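Local structure of glycoside hydrolase family 31 (Trueperella pyogenes, 5I0F) at residues G137-D142 against H161-A166; A443-W448 against P493-R498; W560-F565 against A580-M585. The protein degrades cycloalternan, probably by hydrolysing its alpha-glucosidic bonds through a covalent glycosyl-enzyme intermediate. All blocks are in the same frame, centred on the assembly; numbering follows the deposited sequence.

Contact 1: residues G137-D142 against H161-A166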
# COMPACT_ATOMS: atom_id res chain seq x y z
N GLY A 137 29.77 -13.51 0.04
CA GLY A 137 28.92 -13.56 -1.15
C GLY A 137 29.41 -12.60 -2.22
O GLY A 137 30.53 -12.12 -2.17
N HIS A 138 28.52 -12.29 -3.15
CA HIS A 138 28.86 -11.55 -4.35
C HIS A 138 27.67 -10.65 -4.72
O HIS A 138 26.52 -11.09 -4.69
CB HIS A 138 29.19 -12.60 -5.43
CG HIS A 138 29.20 -12.08 -6.82
ND1 HIS A 138 30.14 -11.18 -7.28
CD2 HIS A 138 28.41 -12.37 -7.89
CE1 HIS A 138 29.92 -10.92 -8.56
NE2 HIS A 138 28.87 -11.62 -8.95
N ILE A 139 27.95 -9.38 -5.01
CA ILE A 139 26.97 -8.47 -5.57
C ILE A 139 27.12 -8.48 -7.10
O ILE A 139 28.15 -8.05 -7.62
CB ILE A 139 27.14 -7.02 -5.06
CG1 ILE A 139 27.25 -6.95 -3.53
CG2 ILE A 139 25.99 -6.15 -5.54
CD1 ILE A 139 26.05 -7.43 -2.77
N ASP A 140 26.10 -8.97 -7.80
CA ASP A 140 26.08 -9.02 -9.26
C ASP A 140 25.51 -7.67 -9.72
O ASP A 140 24.29 -7.46 -9.68
CB ASP A 140 25.24 -10.22 -9.73
CG ASP A 140 25.08 -10.29 -11.26
OD1 ASP A 140 25.72 -9.49 -11.96
OD2 ASP A 140 24.30 -11.14 -11.76
N ILE A 141 26.40 -6.75 -10.09
CA ILE A 141 26.03 -5.37 -10.42
C ILE A 141 27.02 -4.82 -11.48
O ILE A 141 28.21 -5.04 -11.37
CB ILE A 141 26.04 -4.46 -9.16
CG1 ILE A 141 25.58 -3.03 -9.51
CG2 ILE A 141 27.41 -4.42 -8.50
CD1 ILE A 141 25.27 -2.14 -8.31
N ASP A 142 26.49 -4.12 -12.47
CA ASP A 142 27.27 -3.53 -13.56
C ASP A 142 27.34 -2.02 -13.34
O ASP A 142 27.02 -1.55 -12.25
CB ASP A 142 26.59 -3.87 -14.90
CG ASP A 142 26.53 -5.37 -15.13
OD1 ASP A 142 27.60 -6.01 -15.08
OD2 ASP A 142 25.42 -5.93 -15.34
N HIS A 161 23.01 -13.44 6.97
CA HIS A 161 21.65 -12.95 7.21
C HIS A 161 21.28 -11.70 6.44
O HIS A 161 20.12 -11.56 6.03
CB HIS A 161 21.44 -12.72 8.70
CG HIS A 161 21.84 -13.88 9.54
ND1 HIS A 161 21.09 -15.02 9.64
CD2 HIS A 161 22.95 -14.11 10.28
CE1 HIS A 161 21.70 -15.90 10.42
NE2 HIS A 161 22.84 -15.37 10.82
N ARG A 162 22.24 -10.79 6.29
CA ARG A 162 22.04 -9.50 5.60
C ARG A 162 23.32 -9.09 4.89
O ARG A 162 24.41 -9.60 5.18
CB ARG A 162 21.64 -8.40 6.58
CG ARG A 162 20.28 -8.61 7.24
CD ARG A 162 19.59 -7.30 7.60
NE ARG A 162 20.33 -6.57 8.62
CZ ARG A 162 20.27 -6.80 9.93
NH1 ARG A 162 19.52 -7.78 10.43
NH2 ARG A 162 21.00 -6.06 10.75
N VAL A 163 23.20 -8.14 3.96
CA VAL A 163 24.39 -7.55 3.35
C VAL A 163 24.16 -6.06 3.25
O VAL A 163 23.03 -5.63 3.06
CB VAL A 163 24.68 -8.17 1.97
CG1 VAL A 163 23.53 -7.97 0.99
CG2 VAL A 163 25.98 -7.63 1.38
N LYS A 164 25.22 -5.29 3.39
CA LYS A 164 25.13 -3.89 3.02
C LYS A 164 26.25 -3.48 2.08
O LYS A 164 27.34 -4.05 2.09
CB LYS A 164 25.01 -2.96 4.22
CG LYS A 164 26.17 -2.96 5.17
CD LYS A 164 25.74 -2.44 6.54
CE LYS A 164 26.94 -2.46 7.47
NZ LYS A 164 26.64 -1.87 8.80
N PHE A 165 25.93 -2.52 1.24
CA PHE A 165 26.88 -2.02 0.24
C PHE A 165 26.47 -0.60 -0.16
O PHE A 165 25.42 -0.11 0.28
CB PHE A 165 26.96 -2.98 -0.96
CG PHE A 165 25.68 -3.11 -1.73
CD1 PHE A 165 24.73 -4.07 -1.37
CD2 PHE A 165 25.42 -2.27 -2.80
CE1 PHE A 165 23.55 -4.19 -2.09
CE2 PHE A 165 24.23 -2.38 -3.52
CZ PHE A 165 23.30 -3.35 -3.16
N ALA A 166 27.30 0.06 -0.95
CA ALA A 166 27.09 1.47 -1.27
C ALA A 166 27.20 1.76 -2.75
O ALA A 166 27.92 1.07 -3.50
CB ALA A 166 28.06 2.35 -0.51
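I139 meets V163 and F165 in the interior of a beta-sandwich, where the edge strand 138-141 of a mixed sheet lies over strand 160-168 of an antiparallel sheet. Sandwich domains of this kind accompany the catalytic barrel in family 31 glycoside hydrolases. The contact is wholly apolar: no hydrogen bond crosses between the segments, and the CA atoms of I139 and F165 stay 8.7 Å apart, so the two strands meet through side chains alone.

A single methyl carries both touches. CD1 of I139 lies 4.2 Å from CG2 of V163 and comes still nearer to the phenyl ring, which it meets obliquely beside CD1 and CE1. The ring reaches it because CG of F165 sits between its own backbone N and carbonyl carbon (chi1 64°). W153 of strand 152-155 touches both I139 and V163, while V264 and V266 of strand 263-271 extend the apolar layer against V163 and F165.

The charged side chains D140, on one strand, and R162 and K164, on the other, find their partners outside the two segments: D140 forms a salt bridge with R265, R162 does so with E251, and K164 makes a cation-pi contact with W131. The closest approach across the interface is between CD1 of I139 and CD1 of F165, at 3.9 Å.

Contact 2: residues A443-W448 against P493-R498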
# COMPACT_ATOMS: atom_id res chain seq x y z
N ALA A 443 -3.02 -22.66 -9.20
CA ALA A 443 -4.07 -23.46 -8.58
C ALA A 443 -4.69 -22.76 -7.37
O ALA A 443 -5.91 -22.79 -7.21
CB ALA A 443 -3.55 -24.85 -8.20
N GLY A 444 -3.87 -22.11 -6.55
CA GLY A 444 -4.39 -21.34 -5.41
C GLY A 444 -5.20 -20.10 -5.80
O GLY A 444 -6.23 -19.82 -5.20
N ARG A 445 -4.73 -19.37 -6.80
CA ARG A 445 -5.43 -18.21 -7.34
C ARG A 445 -6.78 -18.63 -7.94
O ARG A 445 -7.81 -17.96 -7.72
CB ARG A 445 -4.59 -17.48 -8.38
CG ARG A 445 -3.36 -16.81 -7.79
CD ARG A 445 -2.65 -15.90 -8.78
NE ARG A 445 -2.01 -16.62 -9.89
CZ ARG A 445 -0.76 -17.09 -9.90
NH1 ARG A 445 -0.32 -17.70 -10.97
NH2 ARG A 445 0.05 -16.98 -8.85
N GLN A 446 -6.77 -19.74 -8.67
CA GLN A 446 -8.00 -20.25 -9.26
C GLN A 446 -9.03 -20.71 -8.23
O GLN A 446 -10.22 -20.40 -8.40
CB GLN A 446 -7.74 -21.32 -10.33
CG GLN A 446 -7.26 -20.59 -11.59
CD GLN A 446 -7.01 -21.47 -12.79
OE1 GLN A 446 -7.31 -22.66 -12.79
NE2 GLN A 446 -6.46 -20.86 -13.84
N TRP A 447 -8.57 -21.37 -7.17
CA TRP A 447 -9.46 -21.83 -6.11
C TRP A 447 -10.19 -20.65 -5.47
O TRP A 447 -11.39 -20.67 -5.30
CB TRP A 447 -8.72 -22.67 -5.05
CG TRP A 447 -9.67 -23.43 -4.20
CD1 TRP A 447 -10.04 -24.73 -4.36
CD2 TRP A 447 -10.42 -22.93 -3.10
NE1 TRP A 447 -10.97 -25.08 -3.41
CE2 TRP A 447 -11.23 -23.99 -2.63
CE3 TRP A 447 -10.50 -21.68 -2.46
CZ2 TRP A 447 -12.08 -23.85 -1.55
CZ3 TRP A 447 -11.36 -21.54 -1.40
CH2 TRP A 447 -12.16 -22.62 -0.96
N TRP A 448 -9.43 -19.64 -5.08
CA TRP A 448 -9.99 -18.47 -4.44
C TRP A 448 -10.95 -17.71 -5.35
O TRP A 448 -12.07 -17.37 -4.94
CB TRP A 448 -8.85 -17.53 -4.01
CG TRP A 448 -9.31 -16.34 -3.23
CD1 TRP A 448 -9.36 -15.04 -3.66
CD2 TRP A 448 -9.79 -16.34 -1.88
NE1 TRP A 448 -9.83 -14.24 -2.66
CE2 TRP A 448 -10.09 -15.00 -1.56
CE3 TRP A 448 -9.98 -17.33 -0.92
CZ2 TRP A 448 -10.58 -14.63 -0.31
CZ3 TRP A 448 -10.49 -16.96 0.32
CH2 TRP A 448 -10.76 -15.61 0.62
N PRO A 493 0.70 -8.95 -2.43
CA PRO A 493 -0.27 -8.10 -3.13
C PRO A 493 -0.19 -8.14 -4.65
O PRO A 493 -1.22 -7.92 -5.32
CB PRO A 493 0.03 -6.70 -2.57
CG PRO A 493 1.40 -6.76 -2.04
CD PRO A 493 1.52 -8.16 -1.49
N VAL A 494 0.98 -8.48 -5.19
CA VAL A 494 1.14 -8.67 -6.63
C VAL A 494 0.32 -9.88 -7.09
O VAL A 494 -0.44 -9.79 -8.05
CB VAL A 494 2.62 -8.82 -7.03
CG1 VAL A 494 2.78 -8.89 -8.54
CG2 VAL A 494 3.43 -7.65 -6.47
N ASN A 495 0.48 -11.00 -6.39
CA ASN A 495 -0.27 -12.22 -6.69
C ASN A 495 -1.79 -12.04 -6.51
O ASN A 495 -2.60 -12.59 -7.28
CB ASN A 495 0.27 -13.36 -5.80
CG ASN A 495 1.58 -13.93 -6.32
OD1 ASN A 495 1.79 -13.98 -7.52
ND2 ASN A 495 2.44 -14.40 -5.42
N TYR A 496 -2.17 -11.26 -5.51
CA TYR A 496 -3.58 -10.95 -5.22
C TYR A 496 -4.26 -10.20 -6.37
O TYR A 496 -5.31 -10.61 -6.88
CB TYR A 496 -3.62 -10.17 -3.92
CG TYR A 496 -4.93 -9.59 -3.45
CD1 TYR A 496 -6.15 -10.25 -3.60
CD2 TYR A 496 -4.95 -8.35 -2.81
CE1 TYR A 496 -7.34 -9.69 -3.11
CE2 TYR A 496 -6.11 -7.79 -2.33
CZ TYR A 496 -7.31 -8.46 -2.48
OH TYR A 496 -8.47 -7.88 -1.98
N ALA A 497 -3.66 -9.09 -6.77
CA ALA A 497 -4.17 -8.30 -7.91
C ALA A 497 -4.18 -9.15 -9.17
O ALA A 497 -5.19 -9.18 -9.89
CB ALA A 497 -3.35 -7.03 -8.11
N ARG A 498 -3.10 -9.87 -9.42
CA ARG A 498 -3.04 -10.81 -10.54
C ARG A 498 -4.19 -11.82 -10.55
O ARG A 498 -4.78 -12.08 -11.60
CB ARG A 498 -1.71 -11.56 -10.54
CG ARG A 498 -1.57 -12.59 -11.64
CD ARG A 498 -0.24 -13.30 -11.62
NE ARG A 498 -0.14 -14.23 -12.75
CZ ARG A 498 0.86 -15.07 -12.96
NH1 ARG A 498 1.88 -15.13 -12.13
NH2 ARG A 498 0.82 -15.86 -14.02
O HOH W 1 2.55 -16.22 -9.26
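The guanidinium groups of R445 and R498 lie flat on one another, their centres 4.0 Å apart and their planes only 17° from parallel. This is the dense part of the contact. NH1 of R445 sits 3.5 Å above the R498 plane, over its centre, whereas NE of R498 falls toward the rim of the R445 group. A bend at chi3 (-68°) lays the R445 guanidinium over that of R498, which stands at the end of an extended chain, and CD of R445 packs 3.6 Å from the backbone O of N495. Two like charges can sit this close probably because R445 has anchors in its own part of the chain: a salt bridge from NH1 to E442 and a hydrogen bond from NH2 to the carbonyl of L439.

The helices joined here, 442-450 and 485-506, flank strand 463-466 of the TIM barrel in sequence, and the stack joins them on its outside.

Toward N495 the fit is looser. Its OD1 stands 3.7 Å from NH2 of R445, and a water bridges the two, 2.9 Å from OD1 of N495 and weakly bonded to NH2 of R445. R498, partly exposed, forms the solvent side, with D502 as a distant and weak ionic partner for its NE.

Contact 3: residues W560-F565 against A580-M585. With BGC (beta-D-glucopyranose), chain C.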
# COMPACT_ATOMS: atom_id res chain seq x y z
N TRP A 560 -6.82 8.58 -5.87
CA TRP A 560 -6.88 8.80 -4.42
C TRP A 560 -8.31 9.18 -4.04
O TRP A 560 -9.13 9.50 -4.91
CB TRP A 560 -5.87 9.88 -3.98
CG TRP A 560 -6.19 11.30 -4.48
CD1 TRP A 560 -6.34 11.69 -5.79
CD2 TRP A 560 -6.41 12.49 -3.69
NE1 TRP A 560 -6.65 13.04 -5.85
CE2 TRP A 560 -6.69 13.55 -4.58
CE3 TRP A 560 -6.39 12.76 -2.31
CZ2 TRP A 560 -6.94 14.85 -4.14
CZ3 TRP A 560 -6.62 14.05 -1.88
CH2 TRP A 560 -6.91 15.08 -2.79
N ASP A 561 -8.61 9.10 -2.75
CA ASP A 561 -9.91 9.53 -2.22
C ASP A 561 -9.89 11.05 -2.15
O ASP A 561 -9.29 11.63 -1.24
CB ASP A 561 -10.12 9.00 -0.82
CG ASP A 561 -10.10 7.48 -0.72
OD1 ASP A 561 -10.31 6.73 -1.73
OD2 ASP A 561 -9.86 7.04 0.42
N LEU A 562 -10.49 11.73 -3.11
CA LEU A 562 -10.31 13.18 -3.16
C LEU A 562 -10.86 13.82 -1.88
O LEU A 562 -11.93 13.47 -1.41
CB LEU A 562 -10.92 13.79 -4.44
CG LEU A 562 -12.44 13.77 -4.62
CD1 LEU A 562 -13.12 15.01 -4.01
CD2 LEU A 562 -12.81 13.67 -6.09
N ALA A 563 -10.06 14.73 -1.29
CA ALA A 563 -10.36 15.41 -0.05
C ALA A 563 -10.43 14.54 1.20
O ALA A 563 -10.89 15.01 2.24
CB ALA A 563 -11.61 16.28 -0.20
N GLY A 564 -9.96 13.29 1.12
CA GLY A 564 -9.96 12.39 2.26
C GLY A 564 -11.28 11.66 2.50
O GLY A 564 -12.39 12.19 2.26
N PHE A 565 -11.18 10.44 3.01
CA PHE A 565 -12.36 9.61 3.25
C PHE A 565 -12.79 9.49 4.72
O PHE A 565 -13.92 9.05 4.96
CB PHE A 565 -12.22 8.23 2.58
CG PHE A 565 -11.74 7.11 3.47
CD1 PHE A 565 -10.66 7.23 4.33
CD2 PHE A 565 -12.32 5.86 3.34
CE1 PHE A 565 -10.24 6.15 5.11
CE2 PHE A 565 -11.89 4.78 4.09
CZ PHE A 565 -10.85 4.92 4.98
N ALA A 580 -10.92 19.86 -7.92
CA ALA A 580 -10.25 20.44 -9.09
C ALA A 580 -8.95 19.69 -9.42
O ALA A 580 -8.68 19.33 -10.58
CB ALA A 580 -9.97 21.92 -8.87
N ALA A 581 -8.16 19.38 -8.39
CA ALA A 581 -6.92 18.66 -8.61
C ALA A 581 -7.17 17.27 -9.15
O ALA A 581 -6.47 16.85 -10.09
CB ALA A 581 -6.11 18.58 -7.33
N ALA A 582 -8.14 16.57 -8.54
CA ALA A 582 -8.47 15.21 -8.93
C ALA A 582 -8.91 15.11 -10.38
O ALA A 582 -8.71 14.08 -11.03
CB ALA A 582 -9.55 14.63 -7.99
N THR A 583 -9.50 16.20 -10.90
CA THR A 583 -9.91 16.30 -12.30
C THR A 583 -8.73 16.11 -13.27
O THR A 583 -8.92 15.65 -14.41
CB THR A 583 -10.64 17.65 -12.53
OG1 THR A 583 -11.80 17.68 -11.69
CG2 THR A 583 -11.09 17.86 -13.96
N PHE A 584 -7.53 16.48 -12.84
CA PHE A 584 -6.32 16.37 -13.65
C PHE A 584 -5.34 15.31 -13.12
O PHE A 584 -4.12 15.52 -13.16
CB PHE A 584 -5.62 17.75 -13.73
CG PHE A 584 -6.44 18.77 -14.45
CD1 PHE A 584 -7.39 19.53 -13.79
CD2 PHE A 584 -6.30 18.92 -15.82
CE1 PHE A 584 -8.17 20.44 -14.48
CE2 PHE A 584 -7.07 19.85 -16.52
CZ PHE A 584 -8.01 20.60 -15.85
N MET A 585 -5.88 14.18 -12.66
CA MET A 585 -5.13 13.01 -12.26
C MET A 585 -5.66 11.77 -12.96
O MET A 585 -6.75 11.81 -13.53
CB MET A 585 -5.16 12.85 -10.74
CG MET A 585 -4.41 13.96 -10.02
SD MET A 585 -4.59 13.98 -8.22
CE MET A 585 -3.82 15.54 -7.81
C2 BGC C . -9.93 0.63 2.30
C3 BGC C . -11.10 1.63 2.41
C4 BGC C . -12.41 0.86 2.57
C5 BGC C . -12.33 -0.12 3.76
C6 BGC C . -13.57 -1.01 3.75
C1 BGC C . -10.17 -0.84 2.71
O2 BGC C . -8.58 1.14 2.35
O3 BGC C . -11.14 2.49 1.27
O4 BGC C . -13.51 1.77 2.75
O5 BGC C . -11.14 -0.95 3.76
O6 BGC C . -13.65 -1.77 4.96
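The sulfur of M585 rests against the indole nitrogen of W560, with SD 3.3 Å from NE1. It is a Met-aromatic contact in which SD stands 4.1 Å from the centroid of the five-membered ring, an oblique approach 56° off the ring normal. With chi2 at 172°, SD of M585 is anti to CA, which carries the sulfur out to the NE1 and CD1 corner of the indole.

Beside it, the methyl of A582 fills the angle between W560 and L562. Its CB is 3.9 Å from CD2 of L562 and equally far from NE1 of W560. L562 also shields the indole directly, its CA lying 3.7 Å above one ring face.

D561 to G564 form a type II beta turn, with L562 and A563 at its corners, closed by a bond from G564 N to D561 O; F565 follows directly and enters the glycan pocket. There CE2 of F565 is 3.7 Å from C3 of the bound glucose, whose O4 lies at the ring edge, in plane.

The contact belongs to a beta-alpha-beta unit of the barrel: strand 558-561 is followed by helix 572-583 and then by strand 587-590, whose Q589 hydrogen-bonds to D561. M588 of that last strand touches A582, while helix 617-646 packs outside, its Y625 against A580 and T583.

Overall arrangement
Contacts 2 and 3 both belong to the TIM barrel, their centres about 30 Å apart, whereas contact 1 lies in the sandwich, on the other side of the chain's centre from contact 3 and about 41 Å from it, centre to centre. All three are largely buried, but contact 2 alone has a partly exposed residue among those that touch. Their chemistry follows their place. Between two sheets, contact 1 is purely aliphatic and aromatic; between two outer helices, contact 2 stacks charged groups with a water alongside; where the end of a barrel strand and its loop meet the end of the following helix, contact 3 combines sulfur, indole and methyl groups, and its loop reaches the bound sugar.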